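Local coordinates for protein geranylgeranyl pyrophosphate synthetase (Pyrococcus horikoshii, PDB 1WY0) that probably condenses isopentenyl pyrophosphate with allylic pyrophosphates to make the twenty-carbon isoprenoid precursor geranylgeranyl pyrophosphate, at residues 66-77 / 121-130. Numbering follows the deposited sequence.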
# COMPACT_ATOMS: atom_id res chain seq x y z
N LEU A 66 2.60 -19.85 19.07
CA LEU A 66 1.78 -20.38 17.99
C LEU A 66 0.61 -19.46 17.64
O LEU A 66 0.12 -19.42 16.52
CB LEU A 66 1.24 -21.74 18.42
CG LEU A 66 2.36 -22.77 18.60
CD1 LEU A 66 1.83 -24.11 19.11
CD2 LEU A 66 3.09 -23.07 17.29
N ARG A 67 0.13 -18.72 18.65
CA ARG A 67 -1.00 -17.84 18.38
C ARG A 67 -0.56 -16.51 17.76
O ARG A 67 -1.37 -15.70 17.32
CB ARG A 67 -1.79 -17.65 19.67
CG ARG A 67 -2.49 -18.95 20.08
CD ARG A 67 -3.27 -18.83 21.40
NE ARG A 67 -4.46 -17.98 21.22
CZ ARG A 67 -5.58 -18.56 20.77
NH1 ARG A 67 -5.61 -19.86 20.51
NH2 ARG A 67 -6.68 -17.82 20.59
N ALA A 68 0.77 -16.30 17.75
CA ALA A 68 1.31 -15.08 17.15
C ALA A 68 1.87 -15.33 15.74
O ALA A 68 2.73 -14.61 15.25
CB ALA A 68 2.42 -14.55 18.05
N ILE A 69 1.35 -16.39 15.09
CA ILE A 69 1.89 -16.74 13.77
C ILE A 69 1.40 -15.80 12.66
O ILE A 69 2.15 -15.22 11.89
CB ILE A 69 1.48 -18.18 13.44
CG1 ILE A 69 2.20 -19.17 14.36
CG2 ILE A 69 1.89 -18.52 12.00
CD1 ILE A 69 3.73 -19.09 14.21
N TYR A 70 0.09 -15.60 12.52
CA TYR A 70 -0.40 -14.71 11.48
C TYR A 70 0.02 -13.25 11.70
O TYR A 70 0.26 -12.52 10.75
CB TYR A 70 -1.92 -14.81 11.33
CG TYR A 70 -2.34 -15.93 10.42
CD1 TYR A 70 -2.70 -17.18 10.93
CD2 TYR A 70 -2.39 -15.75 9.04
CE1 TYR A 70 -3.10 -18.21 10.09
CE2 TYR A 70 -2.78 -16.78 8.19
CZ TYR A 70 -3.14 -18.01 8.72
OH TYR A 70 -3.54 -19.02 7.88
N PRO A 71 0.07 -12.80 12.96
CA PRO A 71 0.48 -11.42 13.21
C PRO A 71 1.96 -11.24 12.85
O PRO A 71 2.39 -10.16 12.47
CB PRO A 71 0.22 -11.24 14.70
CG PRO A 71 -1.00 -12.07 14.89
CD PRO A 71 -0.67 -13.33 14.13
N ALA A 72 2.73 -12.32 13.00
CA ALA A 72 4.15 -12.29 12.68
C ALA A 72 4.25 -12.29 11.16
O ALA A 72 5.12 -11.64 10.58
CB ALA A 72 4.85 -13.51 13.24
N VAL A 73 3.36 -13.03 10.51
CA VAL A 73 3.34 -13.09 9.06
C VAL A 73 3.03 -11.71 8.50
O VAL A 73 3.63 -11.28 7.52
CB VAL A 73 2.28 -14.11 8.57
CG1 VAL A 73 2.06 -13.96 7.06
CG2 VAL A 73 2.75 -15.52 8.88
N ALA A 74 2.10 -11.01 9.15
CA ALA A 74 1.70 -9.67 8.74
C ALA A 74 2.93 -8.78 8.66
O ALA A 74 3.17 -8.09 7.66
CB ALA A 74 0.71 -9.10 9.76
N ILE A 75 3.71 -8.81 9.72
CA ILE A 75 4.91 -8.01 9.79
C ILE A 75 5.93 -8.37 8.71
O ILE A 75 6.57 -7.48 8.15
CB ILE A 75 5.54 -8.12 11.19
CG1 ILE A 75 4.63 -7.38 12.19
CG2 ILE A 75 6.96 -7.54 11.19
CD1 ILE A 75 5.27 -7.11 13.55
N GLU A 76 6.07 -9.65 8.38
CA GLU A 76 7.03 -10.03 7.34
C GLU A 76 6.51 -9.59 5.98
O GLU A 76 7.29 -9.29 5.08
CB GLU A 76 7.30 -11.53 7.33
CG GLU A 76 8.36 -11.98 6.30
CD GLU A 76 9.75 -11.40 6.53
OE1 GLU A 76 9.94 -10.62 7.48
OE2 GLU A 76 10.68 -11.71 5.74
N LEU A 77 5.20 -9.59 5.82
CA LEU A 77 4.60 -9.17 4.56
C LEU A 77 4.80 -7.66 4.41
O LEU A 77 5.09 -7.16 3.33
CB LEU A 77 3.10 -9.51 4.53
CG LEU A 77 2.85 -11.01 4.37
CD1 LEU A 77 1.34 -11.32 4.38
CD2 LEU A 77 3.49 -11.48 3.06
N ALA A 121 -0.80 -8.33 4.38
CA ALA A 121 -0.38 -8.21 5.76
C ALA A 121 -1.61 -8.04 6.66
O ALA A 121 -1.69 -8.62 7.74
CB ALA A 121 0.56 -7.02 5.92
N PHE A 122 -2.57 -7.23 6.21
CA PHE A 122 -3.77 -7.03 7.00
C PHE A 122 -4.73 -8.20 6.85
O PHE A 122 -5.54 -8.49 7.72
CB PHE A 122 -4.44 -5.74 6.52
CG PHE A 122 -3.68 -4.55 7.04
CD1 PHE A 122 -3.88 -4.13 8.35
CD2 PHE A 122 -2.80 -3.88 6.21
CE1 PHE A 122 -3.18 -3.02 8.82
CE2 PHE A 122 -2.11 -2.78 6.69
CZ PHE A 122 -2.29 -2.35 8.00
N GLU A 123 -4.65 -8.95 5.76
CA GLU A 123 -5.50 -10.11 5.73
C GLU A 123 -4.95 -11.13 6.69
O GLU A 123 -5.68 -11.87 7.32
CB GLU A 123 -5.50 -10.69 4.32
CG GLU A 123 -6.60 -11.72 4.16
CD GLU A 123 -6.28 -12.63 2.99
OE1 GLU A 123 -5.82 -12.14 1.98
OE2 GLU A 123 -6.52 -13.83 3.10
N ALA A 124 -3.63 -11.11 6.89
CA ALA A 124 -2.98 -11.97 7.88
C ALA A 124 -3.38 -11.53 9.28
O ALA A 124 -3.61 -12.36 10.16
CB ALA A 124 -1.46 -11.90 7.73
N VAL A 125 -3.45 -10.22 9.50
CA VAL A 125 -3.84 -9.69 10.80
C VAL A 125 -5.26 -10.14 11.15
O VAL A 125 -5.54 -10.49 12.29
CB VAL A 125 -3.81 -8.15 10.82
CG1 VAL A 125 -4.42 -7.63 12.11
CG2 VAL A 125 -2.38 -7.67 10.68
N ALA A 126 -6.14 -10.12 10.16
CA ALA A 126 -7.53 -10.52 10.36
C ALA A 126 -7.65 -12.00 10.73
O ALA A 126 -8.40 -12.35 11.64
CB ALA A 126 -8.34 -10.21 9.11
N ARG A 127 -6.90 -12.87 10.05
CA ARG A 127 -6.93 -14.31 10.33
C ARG A 127 -6.40 -14.70 11.71
O ARG A 127 -6.51 -15.86 12.10
CB ARG A 127 -6.13 -15.08 9.27
CG ARG A 127 -6.72 -15.07 7.88
CD ARG A 127 -5.99 -16.06 7.00
NE ARG A 127 -6.51 -16.09 5.64
CZ ARG A 127 -6.10 -16.93 4.71
NH1 ARG A 127 -5.15 -17.82 4.99
NH2 ARG A 127 -6.61 -16.88 3.49
N ALA A 128 -5.82 -13.76 12.44
CA ALA A 128 -5.28 -14.07 13.76
C ALA A 128 -6.35 -14.63 14.68
O ALA A 128 -7.53 -14.28 14.57
CB ALA A 128 -4.66 -12.81 14.38
N GLU A 129 -5.93 -15.50 15.60
CA GLU A 129 -6.84 -16.13 16.56
C GLU A 129 -6.56 -15.57 17.94
O GLU A 129 -5.88 -16.21 18.75
CB GLU A 129 -6.63 -17.65 16.61
CG GLU A 129 -5.18 -18.12 16.58
CD GLU A 129 -4.70 -18.46 15.18
OE1 GLU A 129 -5.53 -18.45 14.25
OE2 GLU A 129 -3.48 -18.71 15.02
N ILE A 130 -7.08 -14.39 18.23
CA ILE A 130 -6.84 -13.78 19.54
C ILE A 130 -8.05 -13.00 20.03
O ILE A 130 -8.94 -12.67 19.24
CB ILE A 130 -5.61 -12.86 19.48
CG1 ILE A 130 -5.75 -11.87 18.32
CG2 ILE A 130 -4.35 -13.69 19.31
CD1 ILE A 130 -4.57 -10.93 18.17
O HOH W 1 -2.37 -16.07 15.06
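A74 and A121 mark the closest backbone approach of segments 66-77 and 121-130, their CA atoms 3.9 Å apart; helix segments 69-77 and 121-126 run antiparallel at 171°, with axes 7.6 Å apart. Apolar packing fills this seam. A74 CB meets V125 CG2 at 3.5 Å, A124 CB faces the backbone of Y70 and A74, L77 CB lies against A121 CB, and P71 CG touches A128 CB. F122, pointing away from helix 69-77, stacks on F122 of the second subunit. The aromatic contact is a CH-pi one: R127 CB sits over one face of the Y70 ring, 3.9 Å from its centroid. With CG beside the backbone N (chi1 -67°) and the chain extended to NE, R127 CD passes Y70 CE2, and the guanidinium turns an edge to Y70 OH, its plane 61° from the ring. R127 NH2 forms a salt bridge with E123 OE2 (3.1 Å), within the same segment, and R127 NH1 another with E24 of helix 3-25. At the exposed end, one water donates to R67 O and, weakly, to E129 OE2. No direct hydrogen bond joins the segments. Alanines let the backbones of this all-helical prenyl synthase fold approach closely, and Y70 packed on R127 extends an apolar core whose water link lies at the outer end.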